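PDB 5J6Q: cell wall binding protein cwp8 from Peptoclostridium difficile, which is a cell wall protein that probably attaches to the bacterial cell wall through its CWB2 anchoring domains. Local coordinates for residues A[223-228]-A[242-247]; A[38-43]-A[76-81]; A[509-514]-A[563-568]. All coordinates share one frame; numbering follows the deposited sequence.

Interaction 1. Residues A[223-228]-A[242-247]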
ATOM      1  N   GLU A 223       7.739   0.984  13.990  1.00111.88           N
ATOM      2  CA  GLU A 223       6.301   1.182  14.135  1.00116.45           C
ATOM      3  C   GLU A 223       5.996   2.291  15.148  1.00117.92           C
ATOM      4  O   GLU A 223       6.244   2.123  16.335  1.00118.73           O
ATOM      5  CB  GLU A 223       5.642  -0.137  14.566  1.00118.02           C
ATOM      6  CG  GLU A 223       5.766  -1.209  13.496  1.00118.25           C
ATOM      7  CD  GLU A 223       5.576  -2.615  14.040  1.00115.29           C
ATOM      8  OE1 GLU A 223       4.860  -3.400  13.385  1.00110.97           O
ATOM      9  OE2 GLU A 223       6.142  -2.938  15.106  1.00112.65           O
ATOM     10  N   ALA A 224       5.467   3.420  14.665  1.00118.70           N
ATOM     11  CA  ALA A 224       5.112   4.577  15.471  1.00122.88           C
ATOM     12  C   ALA A 224       3.671   4.956  15.156  1.00126.13           C
ATOM     13  O   ALA A 224       3.376   6.087  14.775  1.00126.84           O
ATOM     14  CB  ALA A 224       6.043   5.738  15.152  1.00123.86           C
ATOM     15  N   ILE A 225       2.776   3.985  15.297  1.00130.41           N
ATOM     16  CA  ILE A 225       1.355   4.181  15.036  1.00137.44           C
ATOM     17  C   ILE A 225       0.626   4.451  16.347  1.00142.68           C
ATOM     18  O   ILE A 225       0.820   3.720  17.315  1.00145.59           O
ATOM     19  CB  ILE A 225       0.787   2.927  14.326  1.00139.57           C
ATOM     20  CG1 ILE A 225       1.627   2.603  13.079  1.00139.53           C
ATOM     21  CG2 ILE A 225      -0.668   3.161  13.936  1.00139.52           C
ATOM     22  CD1 ILE A 225       1.176   1.329  12.381  1.00139.63           C
ATOM     23  N   LEU A 226      -0.205   5.498  16.382  1.00147.44           N
ATOM     24  CA  LEU A 226      -0.932   5.851  17.597  1.00154.93           C
ATOM     25  C   LEU A 226      -2.327   5.233  17.638  1.00160.38           C
ATOM     26  O   LEU A 226      -3.040   5.253  16.635  1.00162.63           O
ATOM     27  CB  LEU A 226      -1.050   7.377  17.702  1.00157.22           C
ATOM     28  CG  LEU A 226       0.272   8.129  17.570  1.00157.18           C
ATOM     29  CD1 LEU A 226       0.006   9.616  17.587  1.00157.21           C
ATOM     30  CD2 LEU A 226       1.198   7.766  18.710  1.00157.21           C
ATOM     31  N   THR A 227      -2.711   4.685  18.800  1.00165.78           N
ATOM     32  CA  THR A 227      -4.021   4.087  18.988  1.00171.47           C
ATOM     33  C   THR A 227      -5.065   5.192  19.024  1.00175.58           C
ATOM     34  O   THR A 227      -4.729   6.341  19.311  1.00177.29           O
ATOM     35  CB  THR A 227      -4.031   3.291  20.297  1.00173.19           C
ATOM     36  OG1 THR A 227      -2.829   2.524  20.365  1.00173.16           O
ATOM     37  CG2 THR A 227      -5.230   2.366  20.399  1.00173.16           C
ATOM     38  N   GLN A 228      -6.324   4.856  18.733  1.00179.68           N
ATOM     39  CA  GLN A 228      -7.410   5.827  18.748  1.00184.12           C
ATOM     40  C   GLN A 228      -7.465   6.598  20.072  1.00186.48           C
ATOM     41  O   GLN A 228      -7.950   7.722  20.079  1.00187.23           O
ATOM     42  CB  GLN A 228      -8.750   5.117  18.500  1.00186.40           C
ATOM     43  CG  GLN A 228      -9.918   6.086  18.389  1.00189.10           C
ATOM     44  CD  GLN A 228     -11.218   5.356  18.180  1.00192.61           C
ATOM     45  OE1 GLN A 228     -11.934   5.033  19.130  1.00193.79           O
ATOM     46  NE2 GLN A 228     -11.554   5.075  16.921  1.00195.83           N
ATOM     47  N   SER A 242       1.460   9.187  11.360  1.00107.51           N
ATOM     48  CA  SER A 242       1.645   7.830  11.872  1.00 94.93           C
ATOM     49  C   SER A 242       2.654   7.193  10.961  1.00 85.72           C
ATOM     50  O   SER A 242       2.685   7.551   9.794  1.00 82.17           O
ATOM     51  CB  SER A 242       0.344   7.035  11.820  1.00 94.63           C
ATOM     52  OG  SER A 242       0.210   6.189  12.954  1.00 98.81           O
ATOM     53  N   SER A 243       3.469   6.259  11.432  1.00 76.70           N
ATOM     54  CA  SER A 243       4.427   5.739  10.502  1.00 74.92           C
ATOM     55  C   SER A 243       4.868   4.358  10.815  1.00 70.77           C
ATOM     56  O   SER A 243       4.662   3.834  11.921  1.00 67.47           O
ATOM     57  CB  SER A 243       5.661   6.656  10.448  1.00 78.44           C
ATOM     58  OG  SER A 243       6.546   6.484  11.554  1.00 79.90           O
ATOM     59  N   PHE A 244       5.471   3.760   9.814  1.00 60.86           N
ATOM     60  CA  PHE A 244       6.053   2.464   9.976  1.00 53.02           C
ATOM     61  C   PHE A 244       6.803   2.138   8.767  1.00 53.33           C
ATOM     62  O   PHE A 244       6.671   2.784   7.709  1.00 54.66           O
ATOM     63  CB  PHE A 244       5.034   1.353  10.361  1.00 60.38           C
ATOM     64  CG  PHE A 244       4.001   0.898   9.340  1.00 57.32           C
ATOM     65  CD1 PHE A 244       4.204  -0.240   8.591  1.00 61.03           C
ATOM     66  CD2 PHE A 244       2.819   1.575   9.191  1.00 61.34           C
ATOM     67  CE1 PHE A 244       3.217  -0.692   7.699  1.00 67.28           C
ATOM     68  CE2 PHE A 244       1.838   1.123   8.302  1.00 61.49           C
ATOM     69  CZ  PHE A 244       2.048  -0.002   7.569  1.00 57.65           C
ATOM     70  N   ASP A 245       7.626   1.156   8.918  1.00 53.48           N
ATOM     71  CA  ASP A 245       8.520   0.654   7.890  1.00 59.33           C
ATOM     72  C   ASP A 245       8.075  -0.741   7.529  1.00 57.47           C
ATOM     73  O   ASP A 245       7.728  -1.552   8.419  1.00 53.13           O
ATOM     74  CB  ASP A 245      10.012   0.583   8.385  1.00 61.89           C
ATOM     75  CG  ASP A 245      10.872   1.855   8.190  1.00 69.32           C
ATOM     76  OD1 ASP A 245      10.288   2.969   7.946  1.00 69.82           O
ATOM     77  OD2 ASP A 245      12.121   1.749   8.301  1.00 73.05           O
ATOM     78  N   ILE A 246       8.112  -1.014   6.230  1.00 53.27           N
ATOM     79  CA  ILE A 246       7.749  -2.276   5.627  1.00 54.02           C
ATOM     80  C   ILE A 246       9.009  -2.789   5.028  1.00 53.44           C
ATOM     81  O   ILE A 246       9.566  -2.067   4.209  1.00 57.86           O
ATOM     82  CB  ILE A 246       6.670  -2.038   4.482  1.00 52.54           C
ATOM     83  CG1 ILE A 246       5.435  -1.386   5.005  1.00 49.66           C
ATOM     84  CG2 ILE A 246       6.356  -3.331   3.791  1.00 50.49           C
ATOM     85  CD1 ILE A 246       4.568  -0.742   3.892  1.00 50.08           C
ATOM     86  N   VAL A 247       9.434  -4.026   5.332  1.00 53.80           N
ATOM     87  CA  VAL A 247      10.659  -4.575   4.803  1.00 58.22           C
ATOM     88  C   VAL A 247      10.407  -5.860   4.045  1.00 61.28           C
ATOM     89  O   VAL A 247       9.824  -6.790   4.596  1.00 61.34           O
ATOM     90  CB  VAL A 247      11.611  -4.839   6.036  1.00 65.70           C
ATOM     91  CG1 VAL A 247      12.961  -5.371   5.573  1.00 66.73           C
ATOM     92  CG2 VAL A 247      11.778  -3.561   6.854  1.00 67.25           C
TER

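Interaction 2. Residues A[38-43]-A[76-81]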
ATOM      1  N   ASP A  38      43.151  19.760  16.748  1.00 69.48           N
ATOM      2  CA  ASP A  38      42.288  18.605  16.999  1.00 62.27           C
ATOM      3  C   ASP A  38      41.074  18.769  16.070  1.00 56.50           C
ATOM      4  O   ASP A  38      40.703  19.949  15.785  1.00 52.95           O
ATOM      5  CB  ASP A  38      41.786  18.643  18.442  1.00 63.43           C
ATOM      6  CG  ASP A  38      42.653  17.887  19.399  1.00 73.05           C
ATOM      7  OD1 ASP A  38      43.732  17.407  18.973  1.00 77.37           O
ATOM      8  OD2 ASP A  38      42.264  17.773  20.580  1.00 79.20           O
ATOM      9  N   ARG A  39      40.463  17.669  15.561  1.00 44.14           N
ATOM     10  CA  ARG A  39      39.245  17.927  14.805  1.00 42.49           C
ATOM     11  C   ARG A  39      38.133  18.466  15.747  1.00 46.53           C
ATOM     12  O   ARG A  39      38.101  18.147  16.946  1.00 42.85           O
ATOM     13  CB  ARG A  39      38.616  16.696  14.141  1.00 47.97           C
ATOM     14  CG  ARG A  39      39.587  15.861  13.315  1.00 54.63           C
ATOM     15  CD  ARG A  39      39.070  14.413  13.316  1.00 47.43           C
ATOM     16  NE  ARG A  39      39.678  13.696  12.207  1.00 54.01           N
ATOM     17  CZ  ARG A  39      39.470  12.423  11.877  1.00 59.20           C
ATOM     18  NH1 ARG A  39      40.111  11.891  10.841  1.00 48.96           N
ATOM     19  NH2 ARG A  39      38.609  11.669  12.579  1.00 48.43           N
ATOM     20  N   VAL A  40      37.226  19.237  15.171  1.00 48.11           N
ATOM     21  CA  VAL A  40      36.124  19.753  15.972  1.00 53.30           C
ATOM     22  C   VAL A  40      34.940  18.783  15.890  1.00 49.36           C
ATOM     23  O   VAL A  40      34.080  18.858  16.757  1.00 48.59           O
ATOM     24  CB  VAL A  40      35.676  21.187  15.644  1.00 49.27           C
ATOM     25  CG1 VAL A  40      36.694  22.344  15.725  1.00 48.58           C
ATOM     26  CG2 VAL A  40      34.346  21.432  14.974  1.00 47.19           C
ATOM     27  N   TYR A  41      34.877  17.907  14.875  1.00 43.41           N
ATOM     28  CA  TYR A  41      33.794  16.933  14.871  1.00 43.57           C
ATOM     29  C   TYR A  41      34.362  15.615  15.272  1.00 47.08           C
ATOM     30  O   TYR A  41      35.469  15.242  14.839  1.00 47.94           O
ATOM     31  CB  TYR A  41      33.090  16.835  13.519  1.00 43.22           C
ATOM     32  CG  TYR A  41      32.380  18.136  13.229  1.00 51.19           C
ATOM     33  CD1 TYR A  41      32.853  19.000  12.257  1.00 54.42           C
ATOM     34  CD2 TYR A  41      31.253  18.510  13.958  1.00 54.96           C
ATOM     35  CE1 TYR A  41      32.220  20.223  12.005  1.00 63.25           C
ATOM     36  CE2 TYR A  41      30.611  19.726  13.722  1.00 67.77           C
ATOM     37  CZ  TYR A  41      31.103  20.577  12.748  1.00 72.10           C
ATOM     38  OH  TYR A  41      30.466  21.776  12.528  1.00 70.03           O
ATOM     39  N   ASP A  42      33.624  14.922  16.160  1.00 45.58           N
ATOM     40  CA  ASP A  42      34.002  13.623  16.622  1.00 40.42           C
ATOM     41  C   ASP A  42      33.173  12.686  15.684  1.00 42.36           C
ATOM     42  O   ASP A  42      31.928  12.628  15.730  1.00 40.87           O
ATOM     43  CB  ASP A  42      33.656  13.482  18.138  1.00 45.55           C
ATOM     44  CG  ASP A  42      33.873  12.064  18.597  1.00 52.79           C
ATOM     45  OD1 ASP A  42      34.361  11.279  17.801  1.00 59.59           O
ATOM     46  OD2 ASP A  42      33.532  11.735  19.782  1.00 51.80           O
ATOM     47  N   ILE A  43      33.860  11.981  14.801  1.00 35.63           N
ATOM     48  CA  ILE A  43      33.129  11.188  13.861  1.00 34.87           C
ATOM     49  C   ILE A  43      33.505   9.689  13.897  1.00 35.33           C
ATOM     50  O   ILE A  43      34.667   9.348  13.866  1.00 33.74           O
ATOM     51  CB  ILE A  43      33.393  11.688  12.503  1.00 35.74           C
ATOM     52  CG1 ILE A  43      33.119  13.241  12.456  1.00 31.14           C
ATOM     53  CG2 ILE A  43      32.596  10.906  11.517  1.00 30.25           C
ATOM     54  CD1 ILE A  43      32.967  13.754  11.000  1.00 37.42           C
ATOM     55  N   LYS A  76      32.062  18.843  19.022  1.00 50.89           N
ATOM     56  CA  LYS A  76      32.574  18.920  20.401  1.00 52.19           C
ATOM     57  C   LYS A  76      32.404  20.348  20.992  1.00 58.39           C
ATOM     58  O   LYS A  76      32.902  20.598  22.076  1.00 60.50           O
ATOM     59  CB  LYS A  76      34.060  18.554  20.443  1.00 54.64           C
ATOM     60  CG  LYS A  76      34.392  17.178  19.795  1.00 55.35           C
ATOM     61  CD  LYS A  76      35.910  16.937  19.943  1.00 54.79           C
ATOM     62  CE  LYS A  76      36.425  15.719  19.181  1.00 58.13           C
ATOM     63  NZ  LYS A  76      37.779  15.984  18.680  1.00 53.17           N
ATOM     64  N   GLY A  77      31.682  21.233  20.265  1.00 58.69           N
ATOM     65  CA  GLY A  77      31.474  22.605  20.669  1.00 61.26           C
ATOM     66  C   GLY A  77      32.572  23.529  20.165  1.00 58.12           C
ATOM     67  O   GLY A  77      33.698  23.527  20.669  1.00 57.59           O
ATOM     68  N   HIS A  78      32.244  24.327  19.185  1.00 59.06           N
ATOM     69  CA  HIS A  78      33.231  25.259  18.659  1.00 63.73           C
ATOM     70  C   HIS A  78      32.588  26.580  18.295  1.00 63.81           C
ATOM     71  O   HIS A  78      31.365  26.664  18.119  1.00 61.52           O
ATOM     72  CB  HIS A  78      33.875  24.676  17.362  1.00 61.47           C
ATOM     73  CG  HIS A  78      32.853  24.430  16.306  1.00 60.74           C
ATOM     74  ND1 HIS A  78      32.825  25.129  15.122  1.00 64.14           N
ATOM     75  CD2 HIS A  78      31.790  23.576  16.270  1.00 56.40           C
ATOM     76  CE1 HIS A  78      31.777  24.727  14.413  1.00 62.15           C
ATOM     77  NE2 HIS A  78      31.139  23.791  15.079  1.00 59.58           N
ATOM     78  N   GLN A  79      33.416  27.610  18.185  1.00 66.18           N
ATOM     79  CA  GLN A  79      32.898  28.881  17.677  1.00 75.05           C
ATOM     80  C   GLN A  79      34.009  29.662  16.965  1.00 78.37           C
ATOM     81  O   GLN A  79      35.171  29.295  17.074  1.00 80.16           O
ATOM     82  CB  GLN A  79      32.305  29.728  18.819  1.00 75.33           C
ATOM     83  CG  GLN A  79      33.281  30.732  19.399  1.00 74.68           C
ATOM     84  CD  GLN A  79      32.569  31.581  20.428  1.00 75.46           C
ATOM     85  OE1 GLN A  79      31.659  32.338  20.097  1.00 76.72           O
ATOM     86  NE2 GLN A  79      32.933  31.423  21.690  1.00 70.37           N
ATOM     87  N   VAL A  80      33.653  30.722  16.242  1.00 84.84           N
ATOM     88  CA  VAL A  80      34.645  31.567  15.588  1.00 92.51           C
ATOM     89  C   VAL A  80      34.792  32.886  16.356  1.00 96.54           C
ATOM     90  O   VAL A  80      33.828  33.640  16.472  1.00 97.84           O
ATOM     91  CB  VAL A  80      34.252  31.874  14.123  1.00 95.07           C
ATOM     92  CG1 VAL A  80      35.346  32.706  13.452  1.00 96.73           C
ATOM     93  CG2 VAL A  80      34.015  30.583  13.348  1.00 93.53           C
ATOM     94  N   LEU A  81      35.987  33.147  16.890  1.00 98.90           N
ATOM     95  CA  LEU A  81      36.302  34.376  17.592  1.00105.90           C
ATOM     96  C   LEU A  81      37.440  35.029  16.835  1.00107.43           C
ATOM     97  O   LEU A  81      38.549  34.488  16.832  1.00104.85           O
ATOM     98  CB  LEU A  81      36.743  34.118  19.038  1.00110.86           C
ATOM     99  CG  LEU A  81      35.674  33.531  19.940  1.00117.34           C
ATOM    100  CD1 LEU A  81      36.265  33.299  21.309  1.00120.09           C
ATOM    101  CD2 LEU A  81      34.493  34.473  20.045  1.00120.00           C
TER
HETATM  102  O   HOH W   1      39.243  17.086  20.741  1.00 68.97           O

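Interaction 3. Residues A[509-514]-A[563-568]. With SO4 (sulfate ion), chain G.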
ATOM      1  N   TYR A 509     -31.384 -15.468  -4.707  1.00 39.42           N
ATOM      2  CA  TYR A 509     -30.523 -16.604  -4.648  1.00 39.54           C
ATOM      3  C   TYR A 509     -29.370 -16.623  -3.683  1.00 41.30           C
ATOM      4  O   TYR A 509     -28.711 -17.671  -3.689  1.00 40.30           O
ATOM      5  CB  TYR A 509     -29.858 -16.721  -6.008  1.00 33.07           C
ATOM      6  CG  TYR A 509     -30.846 -17.019  -7.120  1.00 42.48           C
ATOM      7  CD1 TYR A 509     -31.058 -16.107  -8.146  1.00 45.86           C
ATOM      8  CD2 TYR A 509     -31.510 -18.234  -7.183  1.00 43.46           C
ATOM      9  CE1 TYR A 509     -31.895 -16.400  -9.219  1.00 51.38           C
ATOM     10  CE2 TYR A 509     -32.337 -18.555  -8.266  1.00 51.45           C
ATOM     11  CZ  TYR A 509     -32.518 -17.638  -9.278  1.00 58.61           C
ATOM     12  OH  TYR A 509     -33.273 -17.955 -10.363  1.00 59.07           O
ATOM     13  N   TYR A 510     -29.106 -15.550  -2.889  1.00 36.24           N
ATOM     14  CA  TYR A 510     -27.831 -15.606  -2.227  1.00 36.09           C
ATOM     15  C   TYR A 510     -27.848 -15.524  -0.753  1.00 36.56           C
ATOM     16  O   TYR A 510     -26.809 -15.215  -0.178  1.00 34.76           O
ATOM     17  CB  TYR A 510     -26.935 -14.484  -2.814  1.00 36.82           C
ATOM     18  CG  TYR A 510     -26.444 -14.874  -4.200  1.00 33.27           C
ATOM     19  CD1 TYR A 510     -27.030 -14.342  -5.339  1.00 33.40           C
ATOM     20  CD2 TYR A 510     -25.400 -15.783  -4.348  1.00 23.93           C
ATOM     21  CE1 TYR A 510     -26.578 -14.721  -6.607  1.00 32.99           C
ATOM     22  CE2 TYR A 510     -24.949 -16.168  -5.591  1.00 25.70           C
ATOM     23  CZ  TYR A 510     -25.554 -15.620  -6.743  1.00 32.57           C
ATOM     24  OH  TYR A 510     -25.109 -16.002  -7.981  1.00 33.95           O
ATOM     25  N   ALA A 511     -28.998 -15.855  -0.103  1.00 36.31           N
ATOM     26  CA  ALA A 511     -29.058 -15.860   1.328  1.00 37.82           C
ATOM     27  C   ALA A 511     -27.873 -16.765   1.819  1.00 41.47           C
ATOM     28  O   ALA A 511     -27.616 -17.819   1.211  1.00 39.45           O
ATOM     29  CB  ALA A 511     -30.429 -16.436   1.796  1.00 40.48           C
ATOM     30  N   GLY A 512     -27.172 -16.380   2.864  1.00 40.73           N
ATOM     31  CA  GLY A 512     -26.088 -17.230   3.313  1.00 47.58           C
ATOM     32  C   GLY A 512     -24.755 -17.143   2.560  1.00 48.99           C
ATOM     33  O   GLY A 512     -23.817 -17.797   3.017  1.00 46.62           O
ATOM     34  N   ALA A 513     -24.613 -16.352   1.430  1.00 42.43           N
ATOM     35  CA  ALA A 513     -23.326 -16.329   0.742  1.00 34.27           C
ATOM     36  C   ALA A 513     -22.224 -15.798   1.733  1.00 34.31           C
ATOM     37  O   ALA A 513     -22.491 -14.932   2.610  1.00 32.95           O
ATOM     38  CB  ALA A 513     -23.390 -15.426  -0.536  1.00 34.34           C
ATOM     39  N   THR A 514     -21.030 -16.341   1.594  1.00 33.62           N
ATOM     40  CA  THR A 514     -19.928 -15.996   2.469  1.00 38.79           C
ATOM     41  C   THR A 514     -18.948 -15.019   1.737  1.00 41.44           C
ATOM     42  O   THR A 514     -17.927 -14.612   2.319  1.00 42.08           O
ATOM     43  CB  THR A 514     -19.265 -17.280   2.920  1.00 41.31           C
ATOM     44  OG1 THR A 514     -18.969 -18.038   1.765  1.00 46.58           O
ATOM     45  CG2 THR A 514     -20.223 -18.129   3.840  1.00 40.87           C
ATOM     46  N   GLU A 563     -28.013  -5.927   2.937  1.00 34.27           N
ATOM     47  CA  GLU A 563     -28.225  -5.920   4.378  1.00 35.24           C
ATOM     48  C   GLU A 563     -28.948  -7.219   4.800  1.00 37.74           C
ATOM     49  O   GLU A 563     -28.601  -7.759   5.824  1.00 37.73           O
ATOM     50  CB  GLU A 563     -29.052  -4.667   4.727  1.00 34.94           C
ATOM     51  CG  GLU A 563     -29.724  -4.649   6.061  1.00 37.94           C
ATOM     52  CD  GLU A 563     -30.319  -3.315   6.421  1.00 44.22           C
ATOM     53  OE1 GLU A 563     -29.842  -2.747   7.378  1.00 50.32           O
ATOM     54  OE2 GLU A 563     -31.266  -2.843   5.768  1.00 46.04           O
ATOM     55  N   LEU A 564     -29.964  -7.726   4.000  1.00 36.70           N
ATOM     56  CA  LEU A 564     -30.689  -8.977   4.373  1.00 34.78           C
ATOM     57  C   LEU A 564     -29.960 -10.237   4.040  1.00 37.97           C
ATOM     58  O   LEU A 564     -29.994 -11.207   4.823  1.00 37.54           O
ATOM     59  CB  LEU A 564     -32.029  -9.074   3.615  1.00 37.03           C
ATOM     60  CG  LEU A 564     -33.036  -8.025   4.029  1.00 35.18           C
ATOM     61  CD1 LEU A 564     -34.322  -8.148   3.149  1.00 28.84           C
ATOM     62  CD2 LEU A 564     -33.306  -8.291   5.557  1.00 39.69           C
ATOM     63  N   ARG A 565     -29.262 -10.264   2.879  1.00 34.65           N
ATOM     64  CA  ARG A 565     -28.708 -11.526   2.419  1.00 35.14           C
ATOM     65  C   ARG A 565     -27.274 -11.757   2.648  1.00 37.05           C
ATOM     66  O   ARG A 565     -26.886 -12.934   2.569  1.00 37.01           O
ATOM     67  CB  ARG A 565     -28.923 -11.689   0.846  1.00 34.81           C
ATOM     68  CG  ARG A 565     -30.409 -11.569   0.407  1.00 37.25           C
ATOM     69  CD  ARG A 565     -31.209 -12.833   0.666  1.00 46.79           C
ATOM     70  NE  ARG A 565     -31.758 -12.727   1.982  1.00 67.97           N
ATOM     71  CZ  ARG A 565     -33.048 -12.756   2.290  1.00 63.74           C
ATOM     72  NH1 ARG A 565     -33.425 -12.657   3.553  1.00 64.59           N
ATOM     73  NH2 ARG A 565     -33.967 -12.891   1.333  1.00 47.63           N
ATOM     74  N   LEU A 566     -26.460 -10.731   2.923  1.00 34.76           N
ATOM     75  CA  LEU A 566     -25.006 -11.082   2.844  1.00 39.29           C
ATOM     76  C   LEU A 566     -24.260 -10.834   4.074  1.00 40.80           C
ATOM     77  O   LEU A 566     -23.063 -10.588   4.088  1.00 42.69           O
ATOM     78  CB  LEU A 566     -24.409 -10.222   1.657  1.00 37.29           C
ATOM     79  CG  LEU A 566     -25.130 -10.477   0.354  1.00 35.03           C
ATOM     80  CD1 LEU A 566     -24.477  -9.568  -0.813  1.00 31.54           C
ATOM     81  CD2 LEU A 566     -25.055 -11.913  -0.135  1.00 25.84           C
ATOM     82  N   LYS A 567     -24.975 -10.967   5.159  1.00 45.97           N
ATOM     83  CA  LYS A 567     -24.480 -10.805   6.501  1.00 42.71           C
ATOM     84  C   LYS A 567     -23.409 -11.765   6.829  1.00 41.40           C
ATOM     85  O   LYS A 567     -22.628 -11.499   7.733  1.00 43.46           O
ATOM     86  CB  LYS A 567     -25.668 -10.943   7.460  1.00 44.80           C
ATOM     87  CG  LYS A 567     -25.835  -9.797   8.329  1.00 51.31           C
ATOM     88  CD  LYS A 567     -26.152  -8.583   7.524  1.00 49.11           C
ATOM     89  CE  LYS A 567     -25.741  -7.421   8.350  1.00 59.62           C
ATOM     90  NZ  LYS A 567     -26.824  -6.455   8.444  1.00 57.24           N
ATOM     91  N   ASN A 568     -23.345 -12.875   6.123  1.00 41.59           N
ATOM     92  CA  ASN A 568     -22.309 -13.913   6.333  1.00 43.78           C
ATOM     93  C   ASN A 568     -21.045 -13.638   5.454  1.00 45.80           C
ATOM     94  O   ASN A 568     -20.079 -14.361   5.622  1.00 41.23           O
ATOM     95  CB  ASN A 568     -22.888 -15.307   5.976  1.00 42.52           C
ATOM     96  CG  ASN A 568     -24.114 -15.626   6.894  1.00 49.45           C
ATOM     97  OD1 ASN A 568     -23.993 -15.643   8.125  1.00 52.48           O
ATOM     98  ND2 ASN A 568     -25.340 -15.707   6.413  1.00 43.40           N
TER
HETATM   99  S   SO4 G 706     -36.313 -11.911   4.802  1.00 83.48           S
HETATM  100  O1  SO4 G 706     -37.517 -12.270   5.713  1.00 87.66           O
HETATM  101  O2  SO4 G 706     -36.519 -10.689   4.140  1.00 80.84           O
HETATM  102  O3  SO4 G 706     -36.198 -12.969   3.798  1.00 82.51           O
HETATM  103  O4  SO4 G 706     -35.125 -11.881   5.668  1.00 82.36           O
HETATM  104  O   HOH W   2     -28.471 -14.533   4.915  1.00 54.42           O

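Interaction 1. Residues A[223-228]-A[242-247]
Residues E223 to L226 run antiparallel to S242 to F244, with end-to-end directions 162° apart, and A224 N donates to S243 O at 2.9 Å. The return bond, S243 N to A224 O, is weak at 3.3 Å. Here the first strand is giving way to loop. I225 touches three residues of the other strand with its side chain. Its CD1 meets F244 CD2 at 3.6 Å, approaching the ring obliquely. Its CG1 lies 3.5 Å from S243 O. The other branch, CG2, comes to 3.3 Å from S242 OG, so the serine hydroxyl is pressed against the isoleucine. This contact lies in a four-stranded mixed sheet, where strand 217-224 is one of the two outermost strands and 242-249 is its neighbour. Helix 265-280 packs on the face that bears F244. F244 has CG between the backbone N and the carbonyl carbon (chi1 69°), which raises the ring off its strand toward that helix. There it meets H272 edge-to-face, while I225 touches R269. E223 crosses beside the phenylalanine, with its CG 4.1 Å from F244 CB, and also reaches H272. A224 and S243 share the other face, where A224 CB is 3.7 Å from S243 OG. Strand 256-262 flanks 242-249 on the side away from 217-224, and F244 bonds to V260 there through the backbone. Past I225 the two chains part, and the first leads to helix 228-232.

Interaction 2. Residues A[38-43]-A[76-81]
K76 turns its CG beside its backbone N (chi1 -54°) and runs extended to CE, which lays the chain along R39, V40 and D42. H78 places its CG between its backbone N and carbonyl carbon (chi1 60°), and this sets the imidazole against V40 and Y41. K76 NZ bonds to R39 O at 2.8 Å, while K76 N bonds to V40 O at 3.0 Å. The lysine is therefore held at both ends, and its CE packs on D42 CB. V40 CG2 makes a CH-pi contact over one face of the H78 ring, 3.7 Å from its centroid. The same methyl lies 3.8 Å above the plane of the Y41 ring, over its centre. The Y41 and H78 rings meet obliquely, with planes 74° apart. Strands 41-45 and 68-75 are antiparallel neighbours in a mixed sheet, and D42 pairs with Q74. The contact continues their pairing as the chain turns off into the small hairpin 79-81/84-86. A water 2.8 Å from K76 NZ donates in turn to D38 OD2. The ammonium thus has a carbonyl and a water-bridged carboxylate as partners, which would favour its charged form.

Interaction 3. Residues A[509-514]-A[563-568]
L566 packs closely against the turn at A513, where its CD2 lies 3.9 Å from A513 CB and 3.7 Å from Y510 O. All three residues are buried. L566 CG lies beside its backbone N (chi1 -57°), which puts that methyl against the turn. Residues Y510 to A513 form a type II beta turn, closed by A513 N to Y510 O, with G512 in its positive-phi position. The turn joins helix 498-509 to strand 516-519 in a CWB2 domain, whose parallel sheet with helices is consistent with a toprim-like fold. Residues 563-568 likewise lead from helix 556-565 toward strand 572-575, the parallel neighbour of 516-519. The outer side is looser. N568 borders the turn on its exposed side, with its CB 3.4 Å from A513 O and its ND2 against G512 CA. G512 N reaches R565 O only weakly, at 3.5 Å, and a water bridges the same two atoms. R565 bends at chi2 and chi3, lays its CD 3.8 Å from A511 CA, and turns its guanidinium outward. There a sulfate, probably from the crystallisation liquor, meets the guanidinium edge in plane, with R565 NH1 2.8 Å from its O3.

In the fold
Along the chain the order is interaction 2, interaction 1, interaction 3, and each closes before the next opens. They share no sheet. Interaction 2 lies at the ends of the adjacent inner strands 41-45 and 68-75 of a mixed sheet. Interaction 1 joins two antiparallel strands in domain 3 of Cwp8. Interaction 3 brings together two helix-to-strand loops of a CWB2 domain with a parallel sheet. The centres of interactions 1 and 2 are about 37 Å apart, and those of 1 and 3 about 35 Å. The centres of interactions 2 and 3 are about 72 Å apart, on opposite sides of the chain's centre. The contacts thus sample an elongated protein, from its N-terminal part to its probable wall-anchoring module.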